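Local coordinates for periplasmic binding protein (Veillonella parvula, PDB 4OVK), which probably binds a solute outside the cytoplasmic membrane and delivers it to an ABC transporter for uptake, at residues V221-I226 with Q255-I260; T228-I233 with N259-K264; D246-K251 with H266-A271. One frame throughout, in Å; residues are numbered along the deposited sequence.

All three contacts lie on one side of the chain's centre, in the part of the protein built on the parallel sheet 208-209, 180-184, 233-236, 268-270. Contacts 1 and 2 have centres about 9 Å apart and share Asn259 and Ile260: helix 223-229 meets the loop 255-260 near its start, and the chain leaving its end meets helix 261-264. Contact 3, centred about 13 Å from contact 1 and 11 Å from contact 2, joins the end of helix 244-248 to strand 268-270. Val263 packs on Ile247, linking contacts 2 and 3, while Asp250 OD1 accepts a hydrogen bond from Trp257 N, linking contacts 1 and 3.

Contact 1. Residues V221-I226 with Q255-I260; sequences VSMEEI and QNWSNI
A Met-aromatic contact joins Met223, in the first turn of helix 223-229, to the indole of Trp257 in the loop that precedes helix 261-264. Met223 is present as selenomethionine, with SE where methionine has its sulfur. Its SE sits over the face of the five-membered ring, 4.1 Å from the centroid, and CE lies above the six-membered ring of the same indole at 3.9 Å in a CH-pi contact. With CG trans to the backbone N (chi1 -173°) and the chain bent at its next two torsions, the selenium and methyl can lie down on the ring; an unbranched, flexible side chain suits this place. SE also packs on Gln255 CB, and CE comes within 3.3 Å of Asn256 O. Ile226, one helical turn on, brings its branch CG2 to Trp257 CZ3 at 3.7 Å, and Ile260 CD1 fills in beside Ile226 O.

The indole is held from its own loop. Its NE1 donates to Gln255 OE1 (2.9 Å, 164°), almost within the ring plane and on a lone pair of the amide oxygen, so the buried N-H is satisfied and the tilt of the ring is restrained. Gln255 is steadied in turn, since NE2 donates to Lys187 O. Next to it Asn256 OD1 accepts from Ser258 N, an Asx turn, and from Ser258 OG as well. Within the helix start itself, Ser222, the N-cap, and Glu225 form a capping box: Glu225 N donates to Ser222 OG at 2.9 Å, and Ser222 N returns a bond to Glu225 OE2.

Helix 223-229 thus packs against this loop beside strand 180-184, where Ile226 rests on Leu182 and Trp257 on Leu184.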
loop_
_atom_site.group_PDB
_atom_site.type_symbol
_atom_site.label_atom_id
_atom_site.label_comp_id
_atom_site.label_asym_id
_atom_site.label_seq_id
_atom_site.Cartn_x
_atom_site.Cartn_y
_atom_site.Cartn_z
ATOM N N VAL A 221 -3.494 -21.531 7.716
ATOM C CA VAL A 221 -4.175 -22.731 7.230
ATOM C C VAL A 221 -3.190 -23.903 7.199
ATOM O O VAL A 221 -2.010 -23.737 7.518
ATOM C CB VAL A 221 -4.795 -22.504 5.825
ATOM C CG1 VAL A 221 -5.727 -21.294 5.843
ATOM C CG2 VAL A 221 -3.719 -22.345 4.747
ATOM N N SER A 222 -3.682 -25.088 6.839
ATOM C CA SER A 222 -2.842 -26.287 6.743
ATOM C C SER A 222 -2.280 -26.470 5.329
ATOM O O SER A 222 -2.886 -26.032 4.347
ATOM C CB SER A 222 -3.648 -27.533 7.119
ATOM O OG SER A 222 -4.616 -27.834 6.124
HETATM N N MSE A 223 -1.135 -27.142 5.230
HETATM C CA MSE A 223 -0.578 -27.504 3.926
HETATM C C MSE A 223 -1.553 -28.395 3.189
HETATM O O MSE A 223 -1.641 -28.334 1.963
HETATM C CB MSE A 223 0.781 -28.187 4.092
HETATM C CG MSE A 223 1.503 -28.453 2.773
HETATM SE SE MSE A 223 2.164 -26.773 1.988
HETATM C CE MSE A 223 1.632 -27.069 0.122
ATOM N N GLU A 224 -2.304 -29.215 3.919
ATOM C CA GLU A 224 -3.293 -30.092 3.295
ATOM C C GLU A 224 -4.407 -29.300 2.588
ATOM O O GLU A 224 -4.796 -29.645 1.466
ATOM C CB GLU A 224 -3.874 -31.071 4.323
ATOM C CG GLU A 224 -4.755 -32.152 3.720
ATOM C CD GLU A 224 -6.238 -31.898 3.935
ATOM O OE1 GLU A 224 -6.755 -32.267 5.014
ATOM O OE2 GLU A 224 -6.889 -31.345 3.020
ATOM N N GLU A 225 -4.898 -28.236 3.227
ATOM C CA GLU A 225 -5.897 -27.345 2.608
ATOM C C GLU A 225 -5.379 -26.755 1.295
ATOM O O GLU A 225 -6.092 -26.730 0.288
ATOM C CB GLU A 225 -6.276 -26.194 3.554
ATOM C CG GLU A 225 -7.250 -26.565 4.657
ATOM C CD GLU A 225 -7.389 -25.475 5.708
ATOM O OE1 GLU A 225 -8.349 -24.683 5.606
ATOM O OE2 GLU A 225 -6.536 -25.402 6.624
ATOM N N ILE A 226 -4.136 -26.278 1.317
ATOM C CA ILE A 226 -3.524 -25.660 0.142
ATOM C C ILE A 226 -3.345 -26.684 -0.991
ATOM O O ILE A 226 -3.572 -26.363 -2.163
ATOM C CB ILE A 226 -2.189 -24.952 0.505
ATOM C CG1 ILE A 226 -2.465 -23.752 1.434
ATOM C CG2 ILE A 226 -1.441 -24.494 -0.746
ATOM C CD1 ILE A 226 -1.224 -23.136 2.040
ATOM N N GLN A 255 6.576 -28.346 4.728
ATOM C CA GLN A 255 5.739 -27.990 3.582
ATOM C C GLN A 255 6.286 -28.623 2.327
ATOM O O GLN A 255 7.484 -28.601 2.078
ATOM C CB GLN A 255 5.669 -26.464 3.407
ATOM C CG GLN A 255 5.163 -25.728 4.640
ATOM C CD GLN A 255 5.362 -24.225 4.572
ATOM O OE1 GLN A 255 5.302 -23.615 3.503
ATOM N NE2 GLN A 255 5.598 -23.614 5.727
ATOM N N ASN A 256 5.388 -29.203 1.549
ATOM C CA ASN A 256 5.723 -29.774 0.266
ATOM C C ASN A 256 4.854 -29.096 -0.793
ATOM O O ASN A 256 3.668 -29.400 -0.942
ATOM C CB ASN A 256 5.504 -31.287 0.285
ATOM C CG ASN A 256 5.965 -31.966 -0.992
ATOM O OD1 ASN A 256 6.326 -31.313 -1.973
ATOM N ND2 ASN A 256 5.946 -33.288 -0.984
ATOM N N TRP A 257 5.471 -28.168 -1.512
ATOM C CA TRP A 257 4.805 -27.384 -2.543
ATOM C C TRP A 257 4.935 -28.021 -3.939
ATOM O O TRP A 257 4.334 -27.528 -4.879
ATOM C CB TRP A 257 5.396 -25.964 -2.554
ATOM C CG TRP A 257 5.013 -25.173 -1.341
ATOM C CD1 TRP A 257 5.668 -25.134 -0.147
ATOM C CD2 TRP A 257 3.872 -24.325 -1.202
ATOM N NE1 TRP A 257 5.005 -24.309 0.733
ATOM C CE2 TRP A 257 3.897 -23.801 0.112
ATOM C CE3 TRP A 257 2.830 -23.954 -2.059
ATOM C CZ2 TRP A 257 2.921 -22.917 0.588
ATOM C CZ3 TRP A 257 1.852 -23.075 -1.581
ATOM C CH2 TRP A 257 1.910 -22.565 -0.273
ATOM N N SER A 258 5.687 -29.118 -4.062
ATOM C CA SER A 258 6.150 -29.606 -5.383
ATOM C C SER A 258 5.060 -30.058 -6.363
ATOM O O SER A 258 5.281 -30.048 -7.575
ATOM C CB SER A 258 7.183 -30.729 -5.217
ATOM O OG SER A 258 6.597 -31.902 -4.677
ATOM N N ASN A 259 3.900 -30.451 -5.843
ATOM C CA ASN A 259 2.815 -30.971 -6.670
ATOM C C ASN A 259 1.680 -29.965 -6.903
ATOM O O ASN A 259 0.636 -30.325 -7.455
ATOM C CB ASN A 259 2.265 -32.251 -6.032
ATOM C CG ASN A 259 3.283 -33.375 -6.011
ATOM O OD1 ASN A 259 3.982 -33.619 -7.000
ATOM N ND2 ASN A 259 3.371 -34.070 -4.881
ATOM N N ILE A 260 1.890 -28.710 -6.501
ATOM C CA ILE A 260 0.891 -27.653 -6.685
ATOM C C ILE A 260 1.028 -27.096 -8.103
ATOM O O ILE A 260 2.147 -26.843 -8.558
ATOM C CB ILE A 260 1.077 -26.512 -5.660
ATOM C CG1 ILE A 260 0.929 -27.036 -4.226
ATOM C CG2 ILE A 260 0.107 -25.362 -5.938
ATOM C CD1 ILE A 260 -0.489 -27.232 -3.769
#

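Contact 2. Residues T228-I233 with N259-K264; sequences TWDPDI and NIKAVK
Asp230 and Pro231 receive the first backbone N-H groups of helix 261-264. Lys261 N donates to Asp230 OD1 at 2.8 Å in a nearly straight bond (168°), meeting the oxygen on its syn side, though somewhat out of the carboxylate plane, and Ala262 N donates to Pro231 O at 2.9 Å. Ile260 holds the N-cap position but has no polar side-chain atom, so a carboxylate from another part of the chain suits this place; the helix start would probably favour its negative charge. The chi1 of Asp230, -158°, puts CG opposite its own backbone N and so swings the carboxylate across to Lys261.

Lys261 runs extended over that carboxylate, CE 3.4 Å from Asp230 OD2, and alongside Asp232. Its NZ stays 4.3 Å from Asp230 OD2, beyond a salt bridge. Water 2 donates to both Asp230 OD2 and Asn259 O. On the apolar side of the contact, Ile260 CG2 packs on Pro231 CD at 3.8 Å, and Ala262, small enough for a close approach, sets CB 3.3 Å from Asp232 O.

Behind this shell, Asp230 leaves helix 223-229 with positive phi, turning the chain toward the sheet, and Asp232 OD2 accepts from Lys180 N. Pro231 rests on Leu182, and Ile233 begins strand 233-236, bonded through its backbone to Lys180 and Leu182 of strand 180-184; helix 261-264 lies beside this crossing from helix to strand.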
loop_
_atom_site.group_PDB
_atom_site.type_symbol
_atom_site.label_atom_id
_atom_site.label_comp_id
_atom_site.label_asym_id
_atom_site.label_seq_id
_atom_site.Cartn_x
_atom_site.Cartn_y
_atom_site.Cartn_z
ATOM N N THR A 228 -5.234 -29.258 -1.468
ATOM C CA THR A 228 -6.596 -29.459 -1.966
ATOM C C THR A 228 -7.037 -28.339 -2.924
ATOM O O THR A 228 -7.562 -28.619 -4.014
ATOM C CB THR A 228 -7.584 -29.583 -0.785
ATOM O OG1 THR A 228 -7.235 -30.731 -0.005
ATOM C CG2 THR A 228 -9.023 -29.722 -1.260
ATOM N N TRP A 229 -6.813 -27.084 -2.526
ATOM C CA TRP A 229 -7.142 -25.933 -3.379
ATOM C C TRP A 229 -6.399 -26.034 -4.707
ATOM O O TRP A 229 -6.986 -25.824 -5.766
ATOM C CB TRP A 229 -6.786 -24.598 -2.703
ATOM C CG TRP A 229 -7.533 -24.308 -1.427
ATOM C CD1 TRP A 229 -8.740 -24.812 -1.047
ATOM C CD2 TRP A 229 -7.120 -23.424 -0.379
ATOM N NE1 TRP A 229 -9.100 -24.313 0.184
ATOM C CE2 TRP A 229 -8.126 -23.452 0.613
ATOM C CE3 TRP A 229 -5.998 -22.611 -0.180
ATOM C CZ2 TRP A 229 -8.040 -22.704 1.786
ATOM C CZ3 TRP A 229 -5.915 -21.861 0.985
ATOM C CH2 TRP A 229 -6.930 -21.914 1.952
ATOM N N ASP A 230 -5.108 -26.363 -4.631
ATOM C CA ASP A 230 -4.246 -26.498 -5.812
ATOM C C ASP A 230 -4.277 -25.230 -6.690
ATOM O O ASP A 230 -4.712 -25.268 -7.848
ATOM C CB ASP A 230 -4.639 -27.748 -6.623
ATOM C CG ASP A 230 -3.513 -28.251 -7.514
ATOM O OD1 ASP A 230 -2.382 -27.731 -7.415
ATOM O OD2 ASP A 230 -3.746 -29.192 -8.305
ATOM N N PRO A 231 -3.820 -24.097 -6.136
ATOM C CA PRO A 231 -3.893 -22.849 -6.885
ATOM C C PRO A 231 -3.051 -22.872 -8.161
ATOM O O PRO A 231 -2.011 -23.560 -8.223
ATOM C CB PRO A 231 -3.375 -21.804 -5.885
ATOM C CG PRO A 231 -2.526 -22.569 -4.940
ATOM C CD PRO A 231 -3.169 -23.912 -4.823
ATOM N N ASP A 232 -3.545 -22.163 -9.173
ATOM C CA ASP A 232 -2.843 -21.956 -10.456
ATOM C C ASP A 232 -1.757 -20.878 -10.370
ATOM O O ASP A 232 -0.753 -20.921 -11.102
ATOM C CB ASP A 232 -3.849 -21.553 -11.538
ATOM C CG ASP A 232 -4.950 -22.593 -11.739
ATOM O OD1 ASP A 232 -4.639 -23.706 -12.228
ATOM O OD2 ASP A 232 -6.127 -22.294 -11.410
ATOM N N ILE A 233 -1.981 -19.896 -9.496
ATOM C CA ILE A 233 -1.087 -18.748 -9.329
ATOM C C ILE A 233 -0.908 -18.504 -7.832
ATOM O O ILE A 233 -1.872 -18.619 -7.073
ATOM C CB ILE A 233 -1.680 -17.483 -9.995
ATOM C CG1 ILE A 233 -1.767 -17.661 -11.514
ATOM C CG2 ILE A 233 -0.842 -16.244 -9.686
ATOM C CD1 ILE A 233 -2.580 -16.590 -12.220
ATOM N N ASN A 259 3.900 -30.451 -5.843
ATOM C CA ASN A 259 2.815 -30.971 -6.670
ATOM C C ASN A 259 1.680 -29.965 -6.903
ATOM O O ASN A 259 0.636 -30.325 -7.455
ATOM C CB ASN A 259 2.265 -32.251 -6.032
ATOM C CG ASN A 259 3.283 -33.375 -6.011
ATOM O OD1 ASN A 259 3.982 -33.619 -7.000
ATOM N ND2 ASN A 259 3.371 -34.070 -4.881
ATOM N N ILE A 260 1.890 -28.710 -6.501
ATOM C CA ILE A 260 0.891 -27.653 -6.685
ATOM C C ILE A 260 1.028 -27.096 -8.103
ATOM O O ILE A 260 2.147 -26.843 -8.558
ATOM C CB ILE A 260 1.077 -26.512 -5.660
ATOM C CG1 ILE A 260 0.929 -27.036 -4.226
ATOM C CG2 ILE A 260 0.107 -25.362 -5.938
ATOM C CD1 ILE A 260 -0.489 -27.232 -3.769
ATOM N N LYS A 261 -0.101 -26.895 -8.787
ATOM C CA LYS A 261 -0.097 -26.404 -10.181
ATOM C C LYS A 261 0.771 -25.147 -10.361
ATOM O O LYS A 261 1.623 -25.103 -11.244
ATOM C CB LYS A 261 -1.524 -26.131 -10.678
ATOM C CG LYS A 261 -2.382 -27.377 -10.892
ATOM C CD LYS A 261 -3.845 -26.988 -11.129
ATOM C CE LYS A 261 -4.735 -28.184 -11.408
ATOM N NZ LYS A 261 -6.162 -27.770 -11.537
ATOM N N ALA A 262 0.565 -24.139 -9.514
ATOM C CA ALA A 262 1.363 -22.902 -9.584
ATOM C C ALA A 262 2.862 -23.167 -9.505
ATOM O O ALA A 262 3.648 -22.457 -10.117
ATOM C CB ALA A 262 0.952 -21.908 -8.491
ATOM N N VAL A 263 3.250 -24.198 -8.758
ATOM C CA VAL A 263 4.656 -24.517 -8.563
ATOM C C VAL A 263 5.204 -25.270 -9.775
ATOM O O VAL A 263 6.283 -24.947 -10.281
ATOM C CB VAL A 263 4.865 -25.300 -7.252
ATOM C CG1 VAL A 263 6.334 -25.667 -7.064
ATOM C CG2 VAL A 263 4.369 -24.468 -6.077
ATOM N N LYS A 264 4.451 -26.255 -10.253
ATOM C CA LYS A 264 4.860 -27.038 -11.425
ATOM C C LYS A 264 4.950 -26.193 -12.698
ATOM O O LYS A 264 5.802 -26.447 -13.557
ATOM C CB LYS A 264 3.909 -28.223 -11.627
ATOM C CG LYS A 264 3.975 -29.240 -10.493
ATOM C CD LYS A 264 3.211 -30.516 -10.819
ATOM C CE LYS A 264 1.709 -30.308 -10.746
ATOM N NZ LYS A 264 0.965 -31.485 -11.273
HETATM O O HOH W 1 -7.178 -25.818 -8.937
HETATM O O HOH W 2 -1.428 -30.561 -9.207
#

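Contact 3. Residues D246-K251 with H266-A271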
loop_
_atom_site.group_PDB
_atom_site.type_symbol
_atom_site.label_atom_id
_atom_site.label_comp_id
_atom_site.label_asym_id
_atom_site.label_seq_id
_atom_site.Cartn_x
_atom_site.Cartn_y
_atom_site.Cartn_z
ATOM N N ASP A 246 12.235 -20.057 -2.931
ATOM C CA ASP A 246 11.985 -20.756 -1.644
ATOM C C ASP A 246 10.904 -21.838 -1.763
ATOM O O ASP A 246 10.971 -22.892 -1.112
ATOM C CB ASP A 246 11.577 -19.756 -0.558
ATOM C CG ASP A 246 12.652 -18.691 -0.301
ATOM O OD1 ASP A 246 13.859 -18.981 -0.534
ATOM O OD2 ASP A 246 12.289 -17.565 0.132
ATOM N N ILE A 247 9.910 -21.562 -2.598
ATOM C CA ILE A 247 8.844 -22.510 -2.889
ATOM C C ILE A 247 9.330 -23.545 -3.915
ATOM O O ILE A 247 9.165 -24.742 -3.716
ATOM C CB ILE A 247 7.592 -21.784 -3.443
ATOM C CG1 ILE A 247 6.977 -20.819 -2.419
ATOM C CG2 ILE A 247 6.553 -22.782 -3.937
ATOM C CD1 ILE A 247 6.417 -21.444 -1.164
ATOM N N TYR A 248 9.924 -23.081 -5.015
ATOM C CA TYR A 248 10.390 -23.991 -6.072
ATOM C C TYR A 248 11.386 -25.040 -5.565
ATOM O O TYR A 248 11.365 -26.193 -6.007
ATOM C CB TYR A 248 11.032 -23.203 -7.230
ATOM C CG TYR A 248 10.091 -22.273 -7.982
ATOM C CD1 TYR A 248 8.785 -22.656 -8.290
ATOM C CD2 TYR A 248 10.519 -21.021 -8.410
ATOM C CE1 TYR A 248 7.935 -21.806 -8.981
ATOM C CE2 TYR A 248 9.676 -20.163 -9.106
ATOM C CZ TYR A 248 8.387 -20.556 -9.388
ATOM O OH TYR A 248 7.556 -19.725 -10.102
ATOM N N GLN A 249 12.259 -24.640 -4.637
ATOM C CA GLN A 249 13.272 -25.543 -4.087
ATOM C C GLN A 249 12.897 -26.141 -2.722
ATOM O O GLN A 249 13.747 -26.721 -2.042
ATOM C CB GLN A 249 14.606 -24.817 -3.991
ATOM C CG GLN A 249 15.105 -24.254 -5.313
ATOM C CD GLN A 249 16.575 -23.868 -5.252
ATOM O OE1 GLN A 249 17.383 -24.532 -4.591
ATOM N NE2 GLN A 249 16.932 -22.793 -5.943
ATOM N N ASP A 250 11.630 -26.009 -2.335
ATOM C CA ASP A 250 11.104 -26.566 -1.077
ATOM C C ASP A 250 12.055 -26.333 0.088
ATOM O O ASP A 250 12.547 -27.265 0.720
ATOM C CB ASP A 250 10.749 -28.060 -1.227
ATOM C CG ASP A 250 9.348 -28.277 -1.789
ATOM O OD1 ASP A 250 8.363 -27.717 -1.232
ATOM O OD2 ASP A 250 9.231 -29.020 -2.787
ATOM N N LYS A 251 12.317 -25.059 0.348
ATOM C CA LYS A 251 13.156 -24.657 1.462
ATOM C C LYS A 251 12.391 -24.540 2.769
ATOM O O LYS A 251 13.007 -24.321 3.809
ATOM C CB LYS A 251 13.815 -23.327 1.148
ATOM C CG LYS A 251 14.643 -23.337 -0.128
ATOM C CD LYS A 251 15.359 -22.005 -0.283
ATOM C CE LYS A 251 15.871 -21.789 -1.691
ATOM N NZ LYS A 251 16.392 -20.410 -1.884
ATOM N N HIS A 266 5.501 -22.849 -12.622
ATOM C CA HIS A 266 6.347 -21.686 -12.327
ATOM C C HIS A 266 5.561 -20.373 -12.405
ATOM O O HIS A 266 5.938 -19.422 -13.116
ATOM C CB HIS A 266 7.604 -21.651 -13.213
ATOM C CG HIS A 266 8.563 -22.770 -12.939
ATOM N ND1 HIS A 266 9.535 -22.696 -11.964
ATOM C CD2 HIS A 266 8.691 -23.993 -13.504
ATOM C CE1 HIS A 266 10.222 -23.824 -11.939
ATOM N NE2 HIS A 266 9.729 -24.628 -12.864
ATOM N N ARG A 267 4.463 -20.353 -11.661
ATOM C CA ARG A 267 3.592 -19.191 -11.554
ATOM C C ARG A 267 3.488 -18.757 -10.082
ATOM O O ARG A 267 2.386 -18.528 -9.546
ATOM C CB ARG A 267 2.226 -19.524 -12.163
ATOM C CG ARG A 267 2.300 -19.851 -13.663
ATOM C CD ARG A 267 1.090 -19.320 -14.407
ATOM N NE ARG A 267 1.150 -17.864 -14.523
ATOM C CZ ARG A 267 0.138 -17.080 -14.894
ATOM N NH1 ARG A 267 0.315 -15.762 -14.952
ATOM N NH2 ARG A 267 -1.049 -17.596 -15.192
ATOM N N VAL A 268 4.657 -18.660 -9.443
ATOM C CA VAL A 268 4.814 -18.115 -8.084
ATOM C C VAL A 268 5.533 -16.782 -8.203
ATOM O O VAL A 268 6.669 -16.707 -8.699
ATOM C CB VAL A 268 5.648 -19.032 -7.171
ATOM C CG1 VAL A 268 5.704 -18.482 -5.744
ATOM C CG2 VAL A 268 5.110 -20.454 -7.173
ATOM N N TYR A 269 4.870 -15.728 -7.748
ATOM C CA TYR A 269 5.325 -14.362 -7.983
ATOM C C TYR A 269 5.395 -13.553 -6.698
ATOM O O TYR A 269 4.423 -13.519 -5.940
ATOM C CB TYR A 269 4.356 -13.657 -8.908
ATOM C CG TYR A 269 4.133 -14.355 -10.235
ATOM C CD1 TYR A 269 5.104 -14.336 -11.219
ATOM C CD2 TYR A 269 2.944 -15.031 -10.497
ATOM C CE1 TYR A 269 4.890 -14.968 -12.446
ATOM C CE2 TYR A 269 2.719 -15.647 -11.707
ATOM C CZ TYR A 269 3.700 -15.621 -12.681
ATOM O OH TYR A 269 3.471 -16.245 -13.899
ATOM N N LYS A 270 6.521 -12.876 -6.481
ATOM C CA LYS A 270 6.632 -11.890 -5.399
ATOM C C LYS A 270 5.929 -10.571 -5.749
ATOM O O LYS A 270 6.198 -9.949 -6.791
ATOM C CB LYS A 270 8.100 -11.626 -5.094
ATOM C CG LYS A 270 8.390 -10.697 -3.919
ATOM C CD LYS A 270 8.100 -11.362 -2.592
ATOM C CE LYS A 270 8.888 -10.718 -1.470
ATOM N NZ LYS A 270 8.528 -11.274 -0.147
ATOM N N ALA A 271 5.039 -10.122 -4.873
ATOM C CA ALA A 271 4.329 -8.871 -5.119
ATOM C C ALA A 271 5.310 -7.705 -5.237
ATOM O O ALA A 271 6.284 -7.630 -4.483
ATOM C CB ALA A 271 3.341 -8.583 -4.008
HETATM O O HOH W 3 8.331 -17.322 -10.781
#
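Tyr248 reaches from the last turn of helix 244-248 to His266 and Val268. From CB the ring sets off with CG opposite the carbonyl carbon (chi1 -64°), and CG already lies 4.0 Å from His266 ND1. That nitrogen is poised over the ring centre, the imidazole turning an edge to the tyrosine face with centroids 4.5 Å apart and planes at 51°. CE1 meets Val268 CG2 at 3.6 Å; Ile247 CG2 reaches the same methyl less closely, both residues giving the strand an apolar cover. His266, with positive phi, is the C-prime residue of the Schellman motif that ends helix 261-264, which brings its side chain to the Tyr248 ring just before strand 268-270 begins at the margin of the parallel sheet. Beyond CZ, OH accepts from Val268 N (3.2 Å, 156°) and pairs with water 3 at 2.6 Å, a water that also donates to Val268 O. A phenylalanine in place of Tyr248 would keep the ring contacts but would probably leave Val268 N without its mate and water 3 less firmly held. Val263 packs on Tyr248 from helix 261-264, and Leu236 of strand 233-236 lies against Val268.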